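Local coordinates for protein DNA polymerase (Bacillus phage phi29, PDB 2PY5) that copies the viral genome by protein-primed, strand-displacing DNA synthesis with high processivity and fidelity, and carries a 3'-5' exonuclease activity in its N-terminal region, at residues F[14-19]-F[23-28]; F[150-155]-F[160-165]; F[45-50]-F[58-63]; F[36-41]-F[165-170]. The protein carries 2 engineered substitutions. All coordinates share one frame; numbering follows the deposited sequence. Where two conformers were deposited one is given.

Contact 1: F[14-19]-F[23-28]. With nucleotides of chain A.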
# COMPACT_ATOMS: atom_id res chain seq x y z
N GLU F 14 14.27 20.62 1.03
CA GLU F 14 13.39 21.34 1.95
C GLU F 14 12.83 22.50 1.16
O GLU F 14 13.54 23.13 0.36
CB GLU F 14 14.11 21.82 3.20
CG GLU F 14 14.86 20.74 3.97
CD GLU F 14 13.96 19.66 4.57
OE1 GLU F 14 12.73 19.84 4.71
OE2 GLU F 14 14.52 18.60 4.94
N THR F 15 11.54 22.80 1.37
CA THR F 15 10.83 23.72 0.49
C THR F 15 10.02 24.74 1.30
O THR F 15 9.64 24.49 2.43
CB THR F 15 9.90 22.94 -0.46
OG1 THR F 15 8.93 22.23 0.33
CG2 THR F 15 10.69 21.93 -1.30
N THR F 16 9.79 25.91 0.70
CA THR F 16 8.94 26.90 1.32
C THR F 16 7.48 26.51 1.18
O THR F 16 7.13 25.68 0.32
CB THR F 16 9.20 28.28 0.74
OG1 THR F 16 8.84 28.30 -0.64
CG2 THR F 16 10.65 28.67 0.89
N THR F 17 6.63 27.10 2.02
CA THR F 17 5.27 26.59 2.21
C THR F 17 4.21 27.64 1.93
O THR F 17 3.09 27.54 2.42
CB THR F 17 5.13 26.00 3.62
OG1 THR F 17 5.19 27.04 4.60
CG2 THR F 17 6.25 24.97 3.87
N LYS F 18 4.56 28.63 1.11
CA LYS F 18 3.65 29.70 0.71
C LYS F 18 3.19 29.46 -0.72
O LYS F 18 4.02 29.32 -1.63
CB LYS F 18 4.37 31.03 0.76
CG LYS F 18 4.95 31.39 2.11
CD LYS F 18 5.89 32.57 1.94
CE LYS F 18 6.36 33.14 3.26
NZ LYS F 18 7.15 34.40 3.06
N VAL F 19 1.87 29.41 -0.94
CA VAL F 19 1.34 29.21 -2.31
C VAL F 19 1.84 30.27 -3.30
O VAL F 19 2.00 29.98 -4.50
CB VAL F 19 -0.20 29.11 -2.33
CG1 VAL F 19 -0.66 27.87 -1.58
CG2 VAL F 19 -0.84 30.35 -1.74
N ARG F 23 9.31 27.33 -3.37
CA ARG F 23 10.63 27.04 -3.91
C ARG F 23 11.45 26.18 -2.96
O ARG F 23 11.20 26.12 -1.78
CB ARG F 23 11.36 28.35 -4.20
CG ARG F 23 11.46 29.26 -3.04
CD ARG F 23 12.05 30.64 -3.38
NE ARG F 23 11.57 31.58 -2.37
CZ ARG F 23 12.03 31.68 -1.12
NH1 ARG F 23 13.05 30.96 -0.69
NH2 ARG F 23 11.44 32.52 -0.29
N VAL F 24 12.47 25.54 -3.51
CA VAL F 24 13.46 24.81 -2.72
C VAL F 24 14.35 25.81 -1.96
O VAL F 24 14.88 26.76 -2.56
CB VAL F 24 14.32 23.92 -3.65
CG1 VAL F 24 15.51 23.30 -2.92
CG2 VAL F 24 13.45 22.83 -4.27
N TRP F 25 14.48 25.63 -0.64
CA TRP F 25 15.44 26.41 0.14
C TRP F 25 16.66 25.59 0.58
O TRP F 25 17.65 26.15 1.02
CB TRP F 25 14.79 27.13 1.33
CG TRP F 25 14.22 26.25 2.42
CD1 TRP F 25 12.92 25.90 2.56
CD2 TRP F 25 14.92 25.67 3.53
NE1 TRP F 25 12.75 25.15 3.70
CE2 TRP F 25 13.96 24.99 4.31
CE3 TRP F 25 16.25 25.69 3.96
CZ2 TRP F 25 14.30 24.29 5.48
CZ3 TRP F 25 16.59 25.01 5.13
CH2 TRP F 25 15.62 24.32 5.87
N ALA F 26 16.57 24.26 0.46
CA ALA F 26 17.72 23.40 0.71
C ALA F 26 17.63 22.13 -0.12
O ALA F 26 16.54 21.64 -0.39
CB ALA F 26 17.83 23.03 2.19
N TYR F 27 18.79 21.64 -0.56
CA TYR F 27 18.90 20.31 -1.15
C TYR F 27 20.01 19.55 -0.43
O TYR F 27 20.92 20.14 0.15
CB TYR F 27 19.24 20.38 -2.64
CG TYR F 27 20.67 20.80 -2.96
CD1 TYR F 27 21.73 19.89 -2.90
CD2 TYR F 27 20.98 22.12 -3.29
CE1 TYR F 27 23.05 20.28 -3.19
CE2 TYR F 27 22.28 22.50 -3.59
CZ TYR F 27 23.32 21.57 -3.53
OH TYR F 27 24.62 21.95 -3.81
N GLY F 28 19.94 18.22 -0.52
CA GLY F 28 21.02 17.37 -0.09
C GLY F 28 21.11 16.21 -1.04
O GLY F 28 20.08 15.72 -1.53
P DT A 7 9.86 16.15 4.38
OP1 DT A 7 11.33 16.11 4.49
OP2 DT A 7 9.03 15.77 5.54
O5' DT A 7 9.36 17.60 3.96
C5' DT A 7 9.86 18.25 2.79
C4' DT A 7 9.20 19.62 2.70
O4' DT A 7 7.77 19.46 2.65
C3' DT A 7 9.44 20.55 3.89
O3' DT A 7 10.66 21.29 3.79
C2' DT A 7 8.24 21.48 3.76
C1' DT A 7 7.14 20.56 3.27
N1 DT A 7 6.22 20.06 4.36
C2 DT A 7 5.17 20.86 4.71
O2 DT A 7 4.95 21.95 4.20
N3 DT A 7 4.36 20.36 5.69
C4 DT A 7 4.50 19.15 6.34
O4 DT A 7 3.71 18.79 7.22
C5 DT A 7 5.63 18.35 5.93
C7 DT A 7 5.87 17.01 6.56
C6 DT A 7 6.43 18.83 4.96
O HOH W 1 10.60 23.81 5.17
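Glu14 and Ala26 form an antiparallel hydrogen-bonded pair, and a classic beta bulge, in which Trp25 and Ala26 both face Glu14, shifts the register by one before Thr15 meets Val24. The bulge gives one oxygen two donors: Glu14 O accepts from Trp25 N at 2.9 Å and, more loosely, from Ala26 N, both coming from the same face of its carbonyl plane. Past the bulge, Thr16 closes the hairpin. Its N donates to Arg23 O, and OG1, which chi1 of 64° sets between the backbone N and the carbonyl carbon, accepts from Arg23 N (2.9 Å) and also bonds to Asp21 O. The methyl CG2 lies over one face of the Arg23 guanidinium, whose NE pairs with Asp21.

The indole of Trp25 runs alongside Glu14, with Glu14 CB over its six-membered ring, 3.7 Å from the centroid in a CH-pi contact. Glu14 bends at chi2 (-65°), which carries the carboxylate away from the strand pair to the DNA: O3' of DT7 of chain A donates to Glu14 OE1 at 2.7 Å and accepts from Thr15 N at 3.0 Å. A water joins Thr15 O, Trp25 NE1 (2.9 Å) and that same O3'. Backbone, carboxylate and water thus converge on the 3' hydroxyl of the bound strand, consistent with the essential part Glu14 plays in exonucleolysis and with stabilisation of the frayed primer terminus by Thr15.

Contact 2: F[150-155]-F[160-165]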
# COMPACT_ATOMS: atom_id res chain seq x y z
N LYS F 150 8.97 28.31 8.83
CA LYS F 150 9.85 29.44 9.13
C LYS F 150 10.08 30.28 7.88
O LYS F 150 10.21 29.74 6.76
CB LYS F 150 11.19 28.97 9.70
CG LYS F 150 12.23 30.09 9.81
CD LYS F 150 13.45 29.71 10.59
CE LYS F 150 14.47 30.84 10.57
NZ LYS F 150 15.68 30.56 11.37
N GLU F 151 10.11 31.59 8.08
CA GLU F 151 10.38 32.54 7.01
C GLU F 151 11.81 32.33 6.49
O GLU F 151 12.78 32.49 7.25
CB GLU F 151 10.20 33.97 7.54
CG GLU F 151 10.69 35.09 6.63
CD GLU F 151 9.89 35.22 5.35
OE1 GLU F 151 8.79 34.62 5.25
OE2 GLU F 151 10.36 35.95 4.44
N ARG F 152 11.92 31.98 5.20
CA ARG F 152 13.20 31.70 4.55
C ARG F 152 13.24 32.32 3.15
O ARG F 152 12.76 31.73 2.19
CB ARG F 152 13.43 30.20 4.45
CG ARG F 152 13.61 29.51 5.80
CD ARG F 152 13.86 28.03 5.62
NE ARG F 152 14.01 27.30 6.88
CZ ARG F 152 13.05 26.58 7.47
NH1 ARG F 152 11.83 26.52 6.96
NH2 ARG F 152 13.31 25.95 8.61
N PRO F 153 13.81 33.54 3.05
CA PRO F 153 13.94 34.20 1.76
C PRO F 153 14.92 33.50 0.83
O PRO F 153 15.65 32.60 1.23
CB PRO F 153 14.49 35.58 2.13
CG PRO F 153 14.18 35.74 3.55
CD PRO F 153 14.29 34.40 4.13
N VAL F 154 14.92 33.92 -0.43
CA VAL F 154 15.88 33.39 -1.37
C VAL F 154 17.30 33.63 -0.83
O VAL F 154 17.63 34.74 -0.42
CB VAL F 154 15.71 34.02 -2.77
CG1 VAL F 154 16.85 33.63 -3.69
CG2 VAL F 154 14.38 33.60 -3.36
N GLY F 155 18.12 32.58 -0.82
CA GLY F 155 19.51 32.68 -0.34
C GLY F 155 19.65 32.53 1.16
O GLY F 155 20.73 32.73 1.72
N PRO F 160 23.13 25.10 11.28
CA PRO F 160 23.72 23.79 11.59
C PRO F 160 22.68 22.72 11.91
O PRO F 160 22.84 21.55 11.52
CB PRO F 160 24.61 24.08 12.80
CG PRO F 160 24.94 25.52 12.68
CD PRO F 160 23.72 26.17 12.11
N GLU F 161 21.61 23.12 12.60
CA GLU F 161 20.52 22.23 13.00
C GLU F 161 19.72 21.73 11.78
O GLU F 161 19.41 20.53 11.66
CB GLU F 161 19.59 22.94 13.99
CG GLU F 161 20.24 23.27 15.34
CD GLU F 161 21.03 24.59 15.38
OE1 GLU F 161 21.15 25.30 14.35
OE2 GLU F 161 21.55 24.93 16.46
N GLU F 162 19.38 22.64 10.88
CA GLU F 162 18.70 22.29 9.63
C GLU F 162 19.57 21.37 8.77
O GLU F 162 19.08 20.40 8.18
CB GLU F 162 18.34 23.55 8.85
CG GLU F 162 17.26 24.38 9.52
CD GLU F 162 17.19 25.81 8.98
OE1 GLU F 162 18.10 26.25 8.25
OE2 GLU F 162 16.21 26.49 9.30
N TYR F 163 20.85 21.70 8.68
CA TYR F 163 21.85 20.93 7.92
C TYR F 163 21.92 19.49 8.43
O TYR F 163 21.94 18.55 7.65
CB TYR F 163 23.21 21.62 8.05
CG TYR F 163 24.35 21.07 7.20
CD1 TYR F 163 24.76 21.72 6.04
CD2 TYR F 163 25.04 19.91 7.59
CE1 TYR F 163 25.83 21.23 5.28
CE2 TYR F 163 26.09 19.41 6.84
CZ TYR F 163 26.48 20.08 5.68
OH TYR F 163 27.53 19.59 4.94
N ALA F 164 21.95 19.35 9.75
CA ALA F 164 22.01 18.03 10.39
C ALA F 164 20.76 17.21 10.10
O ALA F 164 20.85 16.00 9.86
CB ALA F 164 22.21 18.20 11.90
N TYR F 165 19.59 17.85 10.12
CA TYR F 165 18.34 17.15 9.79
C TYR F 165 18.34 16.65 8.34
O TYR F 165 17.92 15.53 8.06
CB TYR F 165 17.12 18.07 9.98
CG TYR F 165 16.54 18.10 11.38
CD1 TYR F 165 16.14 16.93 12.02
CD2 TYR F 165 16.34 19.31 12.04
CE1 TYR F 165 15.59 16.96 13.30
CE2 TYR F 165 15.78 19.36 13.31
CZ TYR F 165 15.41 18.18 13.93
OH TYR F 165 14.86 18.22 15.20
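Arg152 and Glu162 reach for each other from opposite directions, and a single carboxylate oxygen takes the whole meeting. Glu162 OE2 lies in the guanidinium plane at its NE/NH2 edge, accepting from Arg152 NH2 at 3.0 Å with an N-H...O angle of 161° and from Arg152 NE in a weak bond of 3.4 Å. The two flat groups are not coplanar: their planes stand 56° apart, and NH2 arrives from above the carboxylate plane. This is therefore a salt bridge through one oxygen, not the flat two-oxygen pairing. Both chains are extended, Arg152 from CG to NE and Glu162 beyond CG (chi2 163°), which lets them span the 12.0 Å between Arg152 CA and Glu162 CA.

The bridge ties the loop that follows helix 130-136 to the first turn of helix 160-182, within the exonuclease region. Further partners fix both ends: Arg152 NH2 also bonds to Asp147 O, while Glu162 OE2 is shared with Tyr156 OH and OE1 accepts from Thr159 N. Lys150 CB covers one face of the guanidinium, 3.6 Å above its plane.

Contact 3: F[45-50]-F[58-63]. With EDO (1,2-ethanediol), chain P; nucleotides of chain A.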
# COMPACT_ATOMS: atom_id res chain seq x y z
N ASP F 45 19.12 25.67 -8.55
CA ASP F 45 19.94 25.82 -9.74
C ASP F 45 21.25 25.06 -9.60
O ASP F 45 21.67 24.37 -10.51
CB ASP F 45 20.27 27.29 -10.00
CG ASP F 45 19.12 28.07 -10.63
OD1 ASP F 45 18.18 27.47 -11.18
OD2 ASP F 45 19.20 29.34 -10.63
N GLU F 46 21.88 25.19 -8.44
CA GLU F 46 23.12 24.50 -8.16
C GLU F 46 22.91 22.99 -8.18
O GLU F 46 23.71 22.25 -8.78
CB GLU F 46 23.64 24.93 -6.80
CG GLU F 46 25.00 24.41 -6.47
CD GLU F 46 25.52 25.02 -5.21
OE1 GLU F 46 25.19 24.49 -4.12
OE2 GLU F 46 26.24 26.05 -5.30
N PHE F 47 21.84 22.54 -7.53
CA PHE F 47 21.52 21.10 -7.47
C PHE F 47 21.32 20.55 -8.88
O PHE F 47 21.88 19.50 -9.25
CB PHE F 47 20.25 20.86 -6.66
CG PHE F 47 19.83 19.40 -6.62
CD1 PHE F 47 20.53 18.50 -5.81
CD2 PHE F 47 18.77 18.92 -7.38
CE1 PHE F 47 20.19 17.14 -5.78
CE2 PHE F 47 18.41 17.57 -7.33
CZ PHE F 47 19.13 16.69 -6.52
N MET F 48 20.51 21.24 -9.66
CA MET F 48 20.15 20.75 -10.99
C MET F 48 21.36 20.76 -11.96
O MET F 48 21.47 19.89 -12.83
CB MET F 48 18.98 21.54 -11.58
CG MET F 48 17.69 21.29 -10.84
SD MET F 48 17.17 19.55 -10.81
CE MET F 48 16.96 19.19 -12.57
N ALA F 49 22.26 21.72 -11.82
CA ALA F 49 23.50 21.69 -12.60
C ALA F 49 24.25 20.38 -12.33
O ALA F 49 24.76 19.76 -13.25
CB ALA F 49 24.39 22.92 -12.29
N TRP F 50 24.30 19.97 -11.06
CA TRP F 50 24.91 18.72 -10.66
C TRP F 50 24.15 17.52 -11.25
O TRP F 50 24.77 16.60 -11.83
CB TRP F 50 24.98 18.64 -9.12
CG TRP F 50 25.39 17.29 -8.61
CD1 TRP F 50 26.67 16.81 -8.51
CD2 TRP F 50 24.53 16.26 -8.11
NE1 TRP F 50 26.65 15.54 -8.00
CE2 TRP F 50 25.36 15.17 -7.74
CE3 TRP F 50 23.15 16.14 -7.93
CZ2 TRP F 50 24.85 13.99 -7.22
CZ3 TRP F 50 22.64 14.95 -7.41
CH2 TRP F 50 23.50 13.90 -7.05
N LEU F 58 19.32 8.74 -9.12
CA LEU F 58 19.00 9.51 -7.92
C LEU F 58 17.71 8.99 -7.35
O LEU F 58 16.83 8.53 -8.09
CB LEU F 58 18.81 10.99 -8.22
CG LEU F 58 19.87 11.72 -9.03
CD1 LEU F 58 19.60 13.26 -9.06
CD2 LEU F 58 21.29 11.35 -8.59
N TYR F 59 17.59 9.08 -6.04
CA TYR F 59 16.40 8.66 -5.32
C TYR F 59 15.92 9.76 -4.41
O TYR F 59 16.71 10.30 -3.62
CB TYR F 59 16.73 7.43 -4.46
CG TYR F 59 16.95 6.21 -5.29
CD1 TYR F 59 18.19 5.95 -5.87
CD2 TYR F 59 15.90 5.33 -5.54
CE1 TYR F 59 18.39 4.83 -6.66
CE2 TYR F 59 16.09 4.21 -6.32
CZ TYR F 59 17.32 3.97 -6.89
OH TYR F 59 17.50 2.85 -7.68
N PHE F 60 14.63 10.11 -4.51
CA PHE F 60 13.97 10.97 -3.54
C PHE F 60 12.92 10.14 -2.86
O PHE F 60 12.29 9.26 -3.51
CB PHE F 60 13.29 12.18 -4.20
CG PHE F 60 14.24 13.27 -4.64
CD1 PHE F 60 14.94 13.16 -5.84
CD2 PHE F 60 14.42 14.40 -3.88
CE1 PHE F 60 15.78 14.15 -6.26
CE2 PHE F 60 15.29 15.40 -4.30
CZ PHE F 60 15.95 15.27 -5.49
N HIS F 61 12.69 10.40 -1.58
CA HIS F 61 11.61 9.71 -0.85
C HIS F 61 10.30 10.46 -1.07
O HIS F 61 10.14 11.61 -0.66
CB HIS F 61 11.91 9.58 0.63
CG HIS F 61 11.29 8.36 1.24
ND1 HIS F 61 11.61 7.09 0.82
CD2 HIS F 61 10.34 8.21 2.20
CE1 HIS F 61 10.91 6.21 1.52
NE2 HIS F 61 10.13 6.87 2.35
N ASN F 62 9.34 9.76 -1.68
CA ASN F 62 8.09 10.35 -2.14
C ASN F 62 8.33 11.36 -3.27
O ASN F 62 8.07 12.56 -3.16
CB ASN F 62 7.27 10.93 -1.00
CG ASN F 62 5.85 11.26 -1.41
OD1 ASN F 62 5.23 10.54 -2.20
ND2 ASN F 62 5.30 12.34 -0.83
N LEU F 63 8.81 10.83 -4.39
CA LEU F 63 9.10 11.57 -5.59
C LEU F 63 7.95 12.46 -6.07
O LEU F 63 8.19 13.48 -6.71
CB LEU F 63 9.54 10.59 -6.69
CG LEU F 63 9.96 11.21 -8.02
CD1 LEU F 63 11.19 12.06 -7.87
CD2 LEU F 63 10.13 10.13 -9.10
C1 EDO P . 22.62 29.68 -8.73
O1 EDO P . 23.15 28.96 -7.61
C2 EDO P . 21.30 30.35 -8.36
O2 EDO P . 20.75 31.04 -9.49
P DT A 6 7.65 10.81 4.60
OP1 DT A 6 9.02 10.33 4.69
OP2 DT A 6 6.90 11.17 5.81
O5' DT A 6 7.64 12.17 3.75
C5' DT A 6 8.50 12.33 2.63
C4' DT A 6 8.13 13.63 1.96
O4' DT A 6 6.77 13.58 1.47
C3' DT A 6 8.16 14.82 2.90
O3' DT A 6 9.48 15.33 3.05
C2' DT A 6 7.20 15.79 2.22
C1' DT A 6 6.23 14.89 1.47
N1 DT A 6 4.87 14.79 2.09
C2 DT A 6 3.78 14.88 1.27
O2 DT A 6 3.84 15.04 0.07
N3 DT A 6 2.58 14.78 1.93
C4 DT A 6 2.38 14.58 3.29
O4 DT A 6 1.25 14.50 3.76
C5 DT A 6 3.58 14.47 4.08
C7 DT A 6 3.49 14.25 5.55
C6 DT A 6 4.76 14.57 3.45
P DT A 5 2.58 6.68 4.74
OP1 DT A 5 2.98 5.28 4.43
OP2 DT A 5 2.04 7.02 6.07
O5' DT A 5 3.86 7.62 4.46
C5' DT A 5 4.71 7.37 3.37
C4' DT A 5 5.03 8.66 2.67
O4' DT A 5 3.83 9.11 2.03
C3' DT A 5 5.45 9.81 3.57
O3' DT A 5 6.84 9.78 3.69
C2' DT A 5 4.98 11.04 2.82
C1' DT A 5 3.85 10.52 1.95
N1 DT A 5 2.51 10.93 2.36
C2 DT A 5 1.74 11.56 1.42
O2 DT A 5 2.14 11.83 0.29
N3 DT A 5 0.51 11.91 1.88
C4 DT A 5 -0.03 11.66 3.13
O4 DT A 5 -1.16 12.02 3.42
C5 DT A 5 0.83 10.98 4.06
C7 DT A 5 0.36 10.66 5.45
C6 DT A 5 2.06 10.64 3.64
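Phe47 brings the far end of its ring against the rim of Phe60, CZ to CZ at 3.6 Å, the two side chains approaching from opposite directions. Seen from Phe60, the contact is at the edge: Phe47 CE2 lies in the plane of that ring. Seen from Phe47, the neighbour comes in obliquely. With planes at 79° and centroids 6.0 Å apart, the rings are steeply inclined and touch over a small area. Phe47 is sent across from the helix by a chi1 of 177°, CG lying opposite the backbone N.

One turn on, Trp50 CG also lies opposite its backbone N, and the six-membered ring ends against Leu58, although the CB of Trp50 does not start in that direction. Leu58 meets it from the other side with both methyls: CD2 is 3.7 Å from Trp50 CH2, and CD1 is 3.8 Å from Trp50 CZ3. CD1 also approaches Phe47 CZ (4.3 Å), making Leu58 a bridge between the two aromatic residues. The contact across these segments is wholly apolar.

Beyond Phe60 the chain leaves the strand and reaches DNA, where Asn62 ND2 donates to O4' of DT6 of chain A at 3.0 Å, in keeping with its part in stabilising the frayed primer terminus. The axes of 45-50 and 58-60 approach to 13.1 Å. Between helix 44-54 and strand 57-60, strand 8-15, neighbour of 57-60 in the mixed sheet, contributes to the interval: Cys11 touches Phe47, Leu58 and Phe60, and Tyr9 meets Trp50 edge-to-face. Helix 63-76 packs on Phe60 through Ala66, an engineered residue, and Ile70.

Contact 4: F[36-41]-F[165-170]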
# COMPACT_ATOMS: atom_id res chain seq x y z
N SER F 36 30.17 9.05 2.72
CA SER F 36 31.07 10.18 2.96
C SER F 36 31.03 11.24 1.86
O SER F 36 31.44 12.38 2.08
CB SER F 36 32.53 9.69 3.16
OG SER F 36 33.20 9.48 1.93
N GLU F 37 30.54 10.87 0.67
CA GLU F 37 30.39 11.81 -0.44
C GLU F 37 28.98 12.39 -0.42
O GLU F 37 28.00 11.71 -0.77
CB GLU F 37 30.61 11.12 -1.79
CG GLU F 37 30.54 12.09 -2.97
CD GLU F 37 30.30 11.42 -4.30
OE1 GLU F 37 30.65 10.23 -4.45
OE2 GLU F 37 29.78 12.11 -5.20
N TYR F 38 28.88 13.65 -0.01
CA TYR F 38 27.59 14.28 0.12
C TYR F 38 27.73 15.80 0.03
O TYR F 38 28.81 16.35 0.21
CB TYR F 38 26.94 13.86 1.45
CG TYR F 38 27.40 14.66 2.64
CD1 TYR F 38 26.66 15.74 3.09
CD2 TYR F 38 28.58 14.36 3.29
CE1 TYR F 38 27.06 16.49 4.14
CE2 TYR F 38 29.00 15.11 4.36
CZ TYR F 38 28.23 16.18 4.78
OH TYR F 38 28.63 16.95 5.86
N LYS F 39 26.62 16.45 -0.27
CA LYS F 39 26.59 17.90 -0.31
C LYS F 39 25.20 18.42 0.03
O LYS F 39 24.19 17.86 -0.41
CB LYS F 39 27.03 18.41 -1.68
CG LYS F 39 27.15 19.95 -1.71
CD LYS F 39 27.99 20.49 -2.85
CE LYS F 39 27.99 22.03 -2.87
NZ LYS F 39 28.81 22.65 -1.76
N ILE F 40 25.17 19.47 0.84
CA ILE F 40 23.95 20.19 1.15
C ILE F 40 24.14 21.66 0.76
O ILE F 40 25.17 22.26 1.07
CB ILE F 40 23.60 20.05 2.64
CG1 ILE F 40 23.21 18.60 2.94
CG2 ILE F 40 22.48 21.02 3.05
CD1 ILE F 40 23.28 18.23 4.39
N GLY F 41 23.14 22.22 0.07
CA GLY F 41 23.20 23.59 -0.41
C GLY F 41 21.82 24.24 -0.41
O GLY F 41 20.83 23.59 -0.08
N TYR F 165 19.59 17.85 10.12
CA TYR F 165 18.34 17.15 9.79
C TYR F 165 18.34 16.65 8.34
O TYR F 165 17.92 15.53 8.06
CB TYR F 165 17.12 18.07 9.98
CG TYR F 165 16.54 18.10 11.38
CD1 TYR F 165 16.14 16.93 12.02
CD2 TYR F 165 16.34 19.31 12.04
CE1 TYR F 165 15.59 16.96 13.30
CE2 TYR F 165 15.78 19.36 13.31
CZ TYR F 165 15.41 18.18 13.93
OH TYR F 165 14.86 18.22 15.20
N ILE F 166 18.79 17.50 7.43
CA ILE F 166 18.81 17.15 6.01
C ILE F 166 19.80 16.01 5.77
O ILE F 166 19.48 15.04 5.07
CB ILE F 166 19.17 18.40 5.14
CG1 ILE F 166 18.10 19.48 5.29
CG2 ILE F 166 19.34 17.99 3.66
CD1 ILE F 166 18.56 20.89 4.85
N LYS F 167 20.98 16.10 6.36
CA LYS F 167 21.98 15.06 6.25
C LYS F 167 21.46 13.73 6.81
O LYS F 167 21.70 12.66 6.23
CB LYS F 167 23.25 15.46 7.00
CG LYS F 167 24.44 14.59 6.68
CD LYS F 167 25.65 15.02 7.43
CE LYS F 167 26.80 14.09 7.18
NZ LYS F 167 28.03 14.52 7.90
N ASN F 168 20.75 13.79 7.92
CA ASN F 168 20.19 12.58 8.54
C ASN F 168 19.13 11.96 7.63
O ASN F 168 19.11 10.74 7.43
CB ASN F 168 19.59 12.92 9.91
CG ASN F 168 19.00 11.71 10.61
OD1 ASN F 168 17.87 11.77 11.11
ND2 ASN F 168 19.76 10.62 10.66
N ASP F 169 18.24 12.79 7.09
CA ASP F 169 17.20 12.30 6.17
C ASP F 169 17.78 11.56 4.98
O ASP F 169 17.34 10.45 4.67
CB ASP F 169 16.32 13.44 5.64
CG ASP F 169 15.30 13.91 6.63
OD1 ASP F 169 15.21 13.35 7.75
OD2 ASP F 169 14.56 14.86 6.28
N ILE F 170 18.74 12.17 4.30
CA ILE F 170 19.32 11.52 3.11
C ILE F 170 20.17 10.29 3.50
O ILE F 170 20.23 9.33 2.75
CB ILE F 170 20.12 12.50 2.20
CG1 ILE F 170 21.37 13.07 2.89
CG2 ILE F 170 19.18 13.62 1.74
CD1 ILE F 170 22.08 14.16 2.05
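Tyr38 OH is gripped from two quarters: Lys167 NZ reaches it at 3.2 Å in a weak hydrogen bond, and the hydroxyl of Tyr163, one turn earlier on the same helix, is its stronger partner. The setting is the ribonuclease H-like (DnaQ-like) fold of B-family 3'-5' exonucleases, with helix 160-182 packed on one face of the sheet, near its outermost strand 38-41; the axes of 38-41 and 165-170 approach to 9.5 Å at 137°.

Lys167 crosses the tyrosine at about a right angle. Its chain is extended to the end, with CG opposite the backbone N (chi1 -167°), and this carries CE over one face of the ring, 3.9 Å from the centroid in a CH-pi contact displaced toward the hydroxyl end. The aliphatic part of the lysine thus packs on the aromatic face while the ammonium stays beside the phenol oxygen.

Two residues along the strand, Ile40 faces the helix backbone itself and continues the contact in apolar form. Its CG1 meets Ile166 CG2, and Ile166 in turn touches Glu14 of the exonuclease site. The same helix carries Asp169, which binds magnesium in a structure of this polymerase. At the tip of Ile40, CD1 settles 3.7 Å from Lys167 N and 3.8 Å from Lys167 CB.

In the fold
From the N terminus, contact 1 closes the hairpin of strands 8-15 and 24-31. Strand 38-41 then opens contact 4, whose partner lies more than 120 residues on. Within that long loop, contact 3 joins helix 44-54 to the next strand, 57-60, and contact 2 later ties the loop at 150-155 to the start of helix 160-182; both close before contact 4 does, and none of the four cross. Tyr165 belongs to contacts 2 and 4. Lateral ties join neighbours: the Lys18-Glu151 salt bridge links contacts 1 and 2, and Tyr27 links contact 1 to Glu46 and Gly41. Contacts 3 and 4 bind helices 44-54 and 160-182 to the sheet that contact 1 belongs to.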